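Local coordinates for lipoteichoic acid primase (Listeria monocytogenes, PDB 4UOP), which is named a lipoteichoic acid primase and has an extracellular catalytic domain of the sulfatase family with a bound magnesium ion, at residues Y382-Y387 and D413-F418; N334-D340 and S366-V371; Y370-R374 and A420-L425. All blocks are in the same frame, centred on the assembly; numbering follows the deposited sequence.

Interaction 1: residues Y382-Y387 and D413-F418; sequences YFTNSY and DVKKRF
Y382 and Y387 reach from the small antiparallel sheet of this sulfatase-like domain to helix 412-433, where V414 and R417 receive them. Both tyrosines hold CG between backbone N and carbonyl carbon (chi1 63° and 75°), which sends the two rings off the sheet toward the helix. The Y382 hydroxyl donates to V414 O at 2.9 Å, on a lone pair in the carbonyl plane; the same oxygen also accepts the helical bond from F418 N. In turn Y387 OH donates to Y382 OH across 2.8 Å, and R417 NH1 donates to Y387 OH, its N-H bent from the line. The result is a chain of hydrogen bonds from guanidinium through two phenols to a helix carbonyl, which should fix the direction of both hydroxyls. R417 runs extended from CG to NE across Y382, with CB lying over one ring face, a CH-pi contact 3.7 Å from the centroid. T384 completes the turn between strands 381-383 and 387-390: its OG1 accepts from S386 N and Y387 N as an ST turn and ST motif, while its methyl CG2 sits over one face of the Y387 ring, near the rim. V414 CG2 meets the hydroxyl end of Y387 obliquely, 3.6 Å from OH.

Interaction 2: residues N334-D340 and S366-V371; sequences NVGGEID and SSNNYV
The chain of 334-340 runs alongside that of 366-371 in the same general direction, CA atoms 5.1 Å apart at N334 and S367 and 6.1 Å apart at G337 and V371, with side-chain amides rather than paired backbones joining this edge of the sulfatase-like core to the approach to strand 371-373. Each segment contributes an asparagine to the other's backbone. N334 holds CG opposite its backbone N (chi1 -172°), and OD1 thereby accepts from N369 N at 3.1 Å, on a lone pair in the carbonyl plane. Its ND2 bonds I363 O and makes a weak bond to S366 OG, a hydroxyl that is also bonded to D362 O. N369 repeats the torsion (chi1 -168°) in the reverse direction: ND2 donates to V335 O at 2.9 Å, the acceptor lying in the amide plane, and more weakly to D340 OD2, whose carboxylate is turned 71° from the amide. These two acceptors, together with a weak bond from K41 NZ to OD1, restrain the rotation of the buried amide. D340 is itself held by the end of strand 336-337 and the turn after it: OD2 receives G337 N on its anti side, D340 N bonds G337 O, and OD1 takes T361 N. At G337 the backbone passes close to V371, with G337 N 3.7 Å from V371 CG2. V335 CG2 sits 3.0 Å from N369 O, a close approach, while V371 CG2 packs against the peptide after G336, 3.6 Å from G336 C.

Interaction 3: residues Y370-R374 and A420-L425; sequences YVPER and ASRKLL
With CG set between the backbone N and the carbonyl carbon in both Y370 (chi1 61°) and R374 (chi1 76°), the two side chains project to helix 412-433 and flank P372, which faces the helix between them. R374 bends at chi3, bringing its guanidinium beside L425. The two side chains run antiparallel alongside one another, and L425 CD2 lies over one guanidinium face, nearer its edge than its centre; L425 CB is 3.8 Å from R374 NH2. This apolar cover over a charged group comes with strong polar partners for its nitrogens, as NE meets E379, NH2 meets D429 in salt bridges and NH1 bonds P121 O; the charge is probably well neutralised despite its burial. P372 presents CG to S421 OG at 3.6 Å, with L424 CD1 and L425 CD2 farther off. S421 OG also comes to the edge of the Y370 ring, 3.5 Å from CE2, while its hydrogen bond goes back to R417 O in the helix. The Y370 hydroxyl is bonded to K41 O and is 3.3 Å from A420 CB. No hydrogen bond crosses the two segments; the contact is one of side-chain packing. The axes of strand 371-373 and of the 420-425 part of the helix cross at -70° and approach to 8.7 Å. Strand 371-373 is outermost in the five-stranded antiparallel sheet, with 381-383 as its neighbour, and helix 34-41 packs against L424.

From the N terminus, 334-340 comes first, and interaction 2 closes a loop of 25 residues, containing helix 341-348, when the chain returns at 366-371. Interaction 3 begins on that same stretch, sharing Y370 and V371, and closes a longer loop on helix 412-433. Interaction 1 falls inside that longer loop, opening on strand 381-383 and closing on earlier turns of the same helix. Strands 371-373 and 381-383 are neighbours in the antiparallel sheet, so interactions 1 and 3 pin adjacent strands to one helix, while interaction 2 fastens the sheet's edge to the larger mixed sheet. A probable hydrogen bond from V371 N to F383 O, 2.8 Å, joins interaction 1 to the V371 shared by interactions 2 and 3.

Interaction 1: residues Y382-Y387 and D413-F418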
loop_
_atom_site.group_PDB
_atom_site.type_symbol
_atom_site.label_atom_id
_atom_site.label_comp_id
_atom_site.label_asym_id
_atom_site.label_seq_id
_atom_site.Cartn_x
_atom_site.Cartn_y
_atom_site.Cartn_z
ATOM N N TYR B 382 17.660 -0.485 2.734
ATOM C CA TYR B 382 18.042 -1.689 3.480
ATOM C C TYR B 382 18.732 -1.385 4.808
ATOM O O TYR B 382 19.304 -0.296 4.998
ATOM C CB TYR B 382 18.933 -2.599 2.625
ATOM C CG TYR B 382 20.236 -1.969 2.239
ATOM C CD1 TYR B 382 21.324 -2.024 3.083
ATOM C CD2 TYR B 382 20.380 -1.298 1.022
ATOM C CE1 TYR B 382 22.527 -1.437 2.744
ATOM C CE2 TYR B 382 21.583 -0.701 0.676
ATOM C CZ TYR B 382 22.653 -0.785 1.537
ATOM O OH TYR B 382 23.856 -0.202 1.225
ATOM N N PHE B 383 18.694 -2.366 5.704
ATOM C CA PHE B 383 19.387 -2.316 6.992
ATOM C C PHE B 383 20.522 -3.333 7.035
ATOM O O PHE B 383 20.312 -4.479 6.674
ATOM C CB PHE B 383 18.451 -2.685 8.139
ATOM C CG PHE B 383 17.207 -1.858 8.227
ATOM C CD1 PHE B 383 17.264 -0.483 8.233
ATOM C CD2 PHE B 383 15.972 -2.470 8.386
ATOM C CE1 PHE B 383 16.104 0.277 8.353
ATOM C CE2 PHE B 383 14.814 -1.727 8.513
ATOM C CZ PHE B 383 14.876 -0.348 8.490
ATOM N N THR B 384 21.710 -2.924 7.494
ATOM C CA THR B 384 22.803 -3.867 7.759
ATOM C C THR B 384 23.033 -3.971 9.261
ATOM O O THR B 384 22.250 -3.424 10.040
ATOM C CB THR B 384 24.115 -3.471 7.047
ATOM O OG1 THR B 384 24.779 -2.441 7.782
ATOM C CG2 THR B 384 23.852 -3.020 5.633
ATOM N N ASN B 385 24.105 -4.638 9.680
ATOM C CA ASN B 385 24.465 -4.635 11.098
ATOM C C ASN B 385 25.107 -3.342 11.625
ATOM O O ASN B 385 25.276 -3.193 12.835
ATOM C CB ASN B 385 25.361 -5.828 11.460
ATOM C CG ASN B 385 26.686 -5.831 10.715
ATOM O OD1 ASN B 385 27.251 -4.795 10.414
ATOM N ND2 ASN B 385 27.181 -7.018 10.413
ATOM N N SER B 386 25.432 -2.407 10.742
ATOM C CA SER B 386 26.041 -1.160 11.178
ATOM C C SER B 386 25.458 0.109 10.579
ATOM O O SER B 386 25.765 1.196 11.064
ATOM C CB SER B 386 27.541 -1.212 10.887
ATOM O OG SER B 386 27.752 -1.187 9.490
ATOM N N TYR B 387 24.637 0.009 9.534
ATOM C CA TYR B 387 24.055 1.212 8.932
ATOM C C TYR B 387 22.787 0.914 8.143
ATOM O O TYR B 387 22.519 -0.238 7.805
ATOM C CB TYR B 387 25.073 1.919 8.040
ATOM C CG TYR B 387 25.323 1.240 6.708
ATOM C CD1 TYR B 387 26.301 0.277 6.573
ATOM C CD2 TYR B 387 24.562 1.566 5.597
ATOM C CE1 TYR B 387 26.514 -0.365 5.362
ATOM C CE2 TYR B 387 24.771 0.934 4.380
ATOM C CZ TYR B 387 25.749 -0.026 4.276
ATOM O OH TYR B 387 25.970 -0.650 3.069
ATOM N N ASP B 413 30.366 -0.662 -1.918
ATOM C CA ASP B 413 29.591 -1.675 -1.198
ATOM C C ASP B 413 28.178 -1.193 -0.855
ATOM O O ASP B 413 27.244 -1.983 -0.855
ATOM C CB ASP B 413 30.321 -2.127 0.078
ATOM C CG ASP B 413 31.346 -3.239 -0.183
ATOM O OD1 ASP B 413 31.457 -3.719 -1.333
ATOM O OD2 ASP B 413 32.040 -3.644 0.774
ATOM N N VAL B 414 28.026 0.096 -0.576
ATOM C CA VAL B 414 26.698 0.659 -0.291
ATOM C C VAL B 414 25.856 0.591 -1.561
ATOM O O VAL B 414 24.668 0.281 -1.519
ATOM C CB VAL B 414 26.786 2.106 0.240
ATOM C CG1 VAL B 414 25.402 2.711 0.438
ATOM C CG2 VAL B 414 27.565 2.146 1.547
ATOM N N LYS B 415 26.501 0.871 -2.692
ATOM C CA LYS B 415 25.854 0.817 -3.994
ATOM C C LYS B 415 25.469 -0.608 -4.379
ATOM O O LYS B 415 24.381 -0.844 -4.909
ATOM C CB LYS B 415 26.793 1.423 -5.051
ATOM C CG LYS B 415 26.294 1.381 -6.482
ATOM C CD LYS B 415 24.920 2.008 -6.637
ATOM C CE LYS B 415 24.727 2.601 -8.030
ATOM N NZ LYS B 415 25.035 1.629 -9.116
ATOM N N LYS B 416 26.359 -1.557 -4.132
ATOM C CA LYS B 416 26.078 -2.953 -4.456
ATOM C C LYS B 416 24.849 -3.488 -3.709
ATOM O O LYS B 416 24.037 -4.197 -4.293
ATOM C CB LYS B 416 27.292 -3.835 -4.181
ATOM C CG LYS B 416 28.299 -3.795 -5.313
ATOM C CD LYS B 416 29.633 -4.403 -4.915
ATOM C CE LYS B 416 30.691 -4.130 -5.975
ATOM N NZ LYS B 416 32.006 -4.708 -5.580
ATOM N N ARG B 417 24.712 -3.139 -2.432
ATOM C CA ARG B 417 23.556 -3.590 -1.656
ATOM C C ARG B 417 22.266 -2.912 -2.094
ATOM O O ARG B 417 21.208 -3.529 -2.037
ATOM C CB ARG B 417 23.780 -3.388 -0.158
ATOM C CG ARG B 417 24.781 -4.362 0.429
ATOM C CD ARG B 417 24.821 -4.271 1.942
ATOM N NE ARG B 417 25.946 -5.020 2.487
ATOM C CZ ARG B 417 27.117 -4.502 2.861
ATOM N NH1 ARG B 417 27.367 -3.195 2.786
ATOM N NH2 ARG B 417 28.060 -5.315 3.328
ATOM N N PHE B 418 22.353 -1.650 -2.514
ATOM C CA PHE B 418 21.195 -0.950 -3.060
ATOM C C PHE B 418 20.714 -1.624 -4.340
ATOM O O PHE B 418 19.524 -1.909 -4.501
ATOM C CB PHE B 418 21.532 0.522 -3.323
ATOM C CG PHE B 418 20.585 1.199 -4.270
ATOM C CD1 PHE B 418 19.339 1.624 -3.842
ATOM C CD2 PHE B 418 20.951 1.413 -5.598
ATOM C CE1 PHE B 418 18.471 2.256 -4.715
ATOM C CE2 PHE B 418 20.089 2.039 -6.473
ATOM C CZ PHE B 418 18.847 2.464 -6.031
#

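Interaction 2: residues N334-D340 and S366-V371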
loop_
_atom_site.group_PDB
_atom_site.type_symbol
_atom_site.label_atom_id
_atom_site.label_comp_id
_atom_site.label_asym_id
_atom_site.label_seq_id
_atom_site.Cartn_x
_atom_site.Cartn_y
_atom_site.Cartn_z
ATOM N N ASN B 334 24.685 -11.139 13.775
ATOM C CA ASN B 334 24.279 -10.975 12.394
ATOM C C ASN B 334 22.821 -10.498 12.351
ATOM O O ASN B 334 21.969 -11.046 13.064
ATOM C CB ASN B 334 24.475 -12.318 11.700
ATOM C CG ASN B 334 24.271 -12.275 10.193
ATOM O OD1 ASN B 334 24.641 -11.327 9.501
ATOM N ND2 ASN B 334 23.703 -13.344 9.677
ATOM N N VAL B 335 22.530 -9.509 11.517
ATOM C CA VAL B 335 21.158 -9.024 11.400
ATOM C C VAL B 335 20.275 -9.995 10.656
ATOM O O VAL B 335 20.740 -10.831 9.879
ATOM C CB VAL B 335 21.021 -7.639 10.728
ATOM C CG1 VAL B 335 21.775 -6.608 11.522
ATOM C CG2 VAL B 335 21.466 -7.673 9.266
ATOM N N GLY B 336 18.977 -9.857 10.890
ATOM C CA GLY B 336 17.998 -10.664 10.220
ATOM C C GLY B 336 16.676 -9.948 10.126
ATOM O O GLY B 336 16.453 -8.930 10.791
ATOM N N GLY B 337 15.813 -10.488 9.279
ATOM C CA GLY B 337 14.433 -10.047 9.160
ATOM C C GLY B 337 13.509 -11.237 9.098
ATOM O O GLY B 337 13.958 -12.396 9.090
ATOM N N GLU B 338 12.207 -10.971 9.075
ATOM C CA GLU B 338 11.238 -12.058 9.105
ATOM C C GLU B 338 11.445 -13.059 7.948
ATOM O O GLU B 338 11.257 -14.241 8.137
ATOM C CB GLU B 338 9.816 -11.522 9.145
ATOM C CG GLU B 338 9.452 -11.066 10.557
ATOM C CD GLU B 338 8.375 -10.003 10.628
ATOM O OE1 GLU B 338 8.246 -9.161 9.702
ATOM O OE2 GLU B 338 7.681 -9.990 11.663
ATOM N N ILE B 339 11.853 -12.580 6.788
ATOM C CA ILE B 339 12.148 -13.496 5.673
ATOM C C ILE B 339 13.259 -14.508 5.954
ATOM O O ILE B 339 13.388 -15.501 5.222
ATOM C CB ILE B 339 12.511 -12.750 4.375
ATOM C CG1 ILE B 339 13.699 -11.809 4.598
ATOM C CG2 ILE B 339 11.299 -12.024 3.830
ATOM C CD1 ILE B 339 14.357 -11.382 3.309
ATOM N N ASP B 340 14.089 -14.239 6.958
ATOM C CA ASP B 340 15.216 -15.110 7.307
ATOM C C ASP B 340 14.873 -16.251 8.265
ATOM O O ASP B 340 15.699 -17.121 8.515
ATOM C CB ASP B 340 16.349 -14.272 7.902
ATOM C CG ASP B 340 16.840 -13.183 6.941
ATOM O OD1 ASP B 340 17.082 -13.522 5.753
ATOM O OD2 ASP B 340 16.946 -11.998 7.352
ATOM N N SER B 366 25.952 -16.824 8.585
ATOM C CA SER B 366 26.432 -15.695 7.805
ATOM C C SER B 366 26.776 -14.593 8.771
ATOM O O SER B 366 26.397 -14.637 9.947
ATOM C CB SER B 366 25.366 -15.253 6.805
ATOM O OG SER B 366 24.147 -14.943 7.456
ATOM N N SER B 367 27.540 -13.619 8.301
ATOM C CA SER B 367 27.924 -12.497 9.144
ATOM C C SER B 367 27.672 -11.149 8.509
ATOM O O SER B 367 27.802 -10.147 9.200
ATOM C CB SER B 367 29.393 -12.603 9.556
ATOM O OG SER B 367 29.531 -13.561 10.591
ATOM N N ASN B 368 27.290 -11.121 7.236
ATOM C CA ASN B 368 27.108 -9.875 6.506
ATOM C C ASN B 368 25.698 -9.761 5.928
ATOM O O ASN B 368 25.489 -9.153 4.888
ATOM C CB ASN B 368 28.176 -9.732 5.395
ATOM C CG ASN B 368 28.184 -10.903 4.415
ATOM O OD1 ASN B 368 27.667 -11.985 4.705
ATOM N ND2 ASN B 368 28.807 -10.697 3.253
ATOM N N ASN B 369 24.720 -10.353 6.608
ATOM C CA ASN B 369 23.338 -10.293 6.129
ATOM C C ASN B 369 22.815 -8.853 6.156
ATOM O O ASN B 369 23.328 -8.009 6.892
ATOM C CB ASN B 369 22.450 -11.230 6.947
ATOM C CG ASN B 369 21.080 -11.430 6.334
ATOM O OD1 ASN B 369 20.918 -11.452 5.116
ATOM N ND2 ASN B 369 20.084 -11.594 7.187
ATOM N N TYR B 370 21.855 -8.559 5.290
ATOM C CA TYR B 370 21.178 -7.273 5.313
ATOM C C TYR B 370 19.719 -7.488 4.970
ATOM O O TYR B 370 19.349 -8.540 4.472
ATOM C CB TYR B 370 21.844 -6.278 4.356
ATOM C CG TYR B 370 21.839 -6.704 2.917
ATOM C CD1 TYR B 370 22.822 -7.558 2.429
ATOM C CD2 TYR B 370 20.864 -6.255 2.043
ATOM C CE1 TYR B 370 22.816 -7.969 1.124
ATOM C CE2 TYR B 370 20.863 -6.658 0.716
ATOM C CZ TYR B 370 21.848 -7.509 0.270
ATOM O OH TYR B 370 21.867 -7.916 -1.041
ATOM N N VAL B 371 18.890 -6.498 5.264
ATOM C CA VAL B 371 17.448 -6.642 5.122
ATOM C C VAL B 371 16.863 -5.523 4.271
ATOM O O VAL B 371 16.754 -4.381 4.748
ATOM C CB VAL B 371 16.755 -6.628 6.506
ATOM C CG1 VAL B 371 15.285 -6.920 6.344
ATOM C CG2 VAL B 371 17.402 -7.642 7.441
#

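Interaction 3: residues Y370-R374 and A420-L425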
loop_
_atom_site.group_PDB
_atom_site.type_symbol
_atom_site.label_atom_id
_atom_site.label_comp_id
_atom_site.label_asym_id
_atom_site.label_seq_id
_atom_site.Cartn_x
_atom_site.Cartn_y
_atom_site.Cartn_z
ATOM N N TYR B 370 21.855 -8.559 5.290
ATOM C CA TYR B 370 21.178 -7.273 5.313
ATOM C C TYR B 370 19.719 -7.488 4.970
ATOM O O TYR B 370 19.349 -8.540 4.472
ATOM C CB TYR B 370 21.844 -6.278 4.356
ATOM C CG TYR B 370 21.839 -6.704 2.917
ATOM C CD1 TYR B 370 22.822 -7.558 2.429
ATOM C CD2 TYR B 370 20.864 -6.255 2.043
ATOM C CE1 TYR B 370 22.816 -7.969 1.124
ATOM C CE2 TYR B 370 20.863 -6.658 0.716
ATOM C CZ TYR B 370 21.848 -7.509 0.270
ATOM O OH TYR B 370 21.867 -7.916 -1.041
ATOM N N VAL B 371 18.890 -6.498 5.264
ATOM C CA VAL B 371 17.448 -6.642 5.122
ATOM C C VAL B 371 16.863 -5.523 4.271
ATOM O O VAL B 371 16.754 -4.381 4.748
ATOM C CB VAL B 371 16.755 -6.628 6.506
ATOM C CG1 VAL B 371 15.285 -6.920 6.344
ATOM C CG2 VAL B 371 17.402 -7.642 7.441
ATOM N N PRO B 372 16.483 -5.837 3.012
ATOM C CA PRO B 372 15.753 -4.888 2.179
ATOM C C PRO B 372 14.387 -4.515 2.767
ATOM O O PRO B 372 13.724 -5.370 3.356
ATOM C CB PRO B 372 15.574 -5.645 0.863
ATOM C CG PRO B 372 16.695 -6.620 0.844
ATOM C CD PRO B 372 16.817 -7.063 2.264
ATOM N N GLU B 373 13.974 -3.260 2.571
ATOM C CA GLU B 373 12.670 -2.783 3.027
ATOM C C GLU B 373 11.933 -2.105 1.893
ATOM O O GLU B 373 12.551 -1.626 0.954
ATOM C CB GLU B 373 12.855 -1.809 4.186
ATOM C CG GLU B 373 13.505 -2.438 5.410
ATOM C CD GLU B 373 12.587 -3.359 6.187
ATOM O OE1 GLU B 373 11.364 -3.350 5.953
ATOM O OE2 GLU B 373 13.092 -4.098 7.049
ATOM N N ARG B 374 10.606 -2.071 1.980
ATOM C CA ARG B 374 9.802 -1.402 0.968
ATOM C C ARG B 374 8.517 -0.836 1.553
ATOM O O ARG B 374 8.255 -0.969 2.750
ATOM C CB ARG B 374 9.478 -2.375 -0.173
ATOM C CG ARG B 374 8.392 -3.390 0.166
ATOM C CD ARG B 374 8.376 -4.598 -0.765
ATOM N NE ARG B 374 8.537 -4.244 -2.177
ATOM C CZ ARG B 374 8.446 -5.116 -3.180
ATOM N NH1 ARG B 374 8.152 -6.396 -2.957
ATOM N NH2 ARG B 374 8.636 -4.694 -4.421
ATOM N N ALA B 420 21.468 -4.755 -5.412
ATOM C CA ALA B 420 21.000 -6.085 -5.025
ATOM C C ALA B 420 19.609 -6.038 -4.401
ATOM O O ALA B 420 18.743 -6.844 -4.739
ATOM C CB ALA B 420 21.965 -6.720 -4.064
ATOM N N SER B 421 19.391 -5.106 -3.481
ATOM C CA SER B 421 18.063 -4.985 -2.858
ATOM C C SER B 421 16.964 -4.789 -3.898
ATOM O O SER B 421 15.937 -5.465 -3.868
ATOM C CB SER B 421 18.048 -3.850 -1.844
ATOM O OG SER B 421 18.860 -4.165 -0.733
ATOM N N ARG B 422 17.164 -3.863 -4.827
ATOM C CA ARG B 422 16.147 -3.614 -5.832
ATOM C C ARG B 422 15.936 -4.843 -6.716
ATOM O O ARG B 422 14.810 -5.175 -7.047
ATOM C CB ARG B 422 16.488 -2.376 -6.675
ATOM C CG ARG B 422 16.432 -1.076 -5.874
ATOM C CD ARG B 422 16.061 0.119 -6.733
ATOM N NE ARG B 422 16.972 0.302 -7.854
ATOM C CZ ARG B 422 16.955 1.354 -8.677
ATOM N NH1 ARG B 422 16.075 2.338 -8.508
ATOM N NH2 ARG B 422 17.836 1.426 -9.668
ATOM N N LYS B 423 17.021 -5.511 -7.089
ATOM C CA LYS B 423 16.926 -6.674 -7.967
ATOM C C LYS B 423 16.233 -7.846 -7.254
ATOM O O LYS B 423 15.402 -8.542 -7.838
ATOM C CB LYS B 423 18.319 -7.087 -8.448
ATOM C CG LYS B 423 18.292 -8.058 -9.612
ATOM C CD LYS B 423 19.658 -8.143 -10.275
ATOM C CE LYS B 423 19.709 -9.256 -11.310
ATOM N NZ LYS B 423 21.082 -9.405 -11.889
ATOM N N LEU B 424 16.555 -8.033 -5.978
ATOM C CA LEU B 424 15.891 -9.051 -5.153
ATOM C C LEU B 424 14.385 -8.856 -5.060
ATOM O O LEU B 424 13.625 -9.822 -5.169
ATOM C CB LEU B 424 16.440 -9.058 -3.729
ATOM C CG LEU B 424 17.751 -9.770 -3.461
ATOM C CD1 LEU B 424 18.052 -9.662 -1.978
ATOM C CD2 LEU B 424 17.704 -11.226 -3.897
ATOM N N LEU B 425 13.955 -7.613 -4.856
ATOM C CA LEU B 425 12.528 -7.306 -4.809
ATOM C C LEU B 425 11.843 -7.605 -6.149
ATOM O O LEU B 425 10.756 -8.187 -6.181
ATOM C CB LEU B 425 12.294 -5.849 -4.409
ATOM C CG LEU B 425 12.734 -5.414 -3.013
ATOM C CD1 LEU B 425 12.378 -3.950 -2.812
ATOM C CD2 LEU B 425 12.118 -6.265 -1.911
#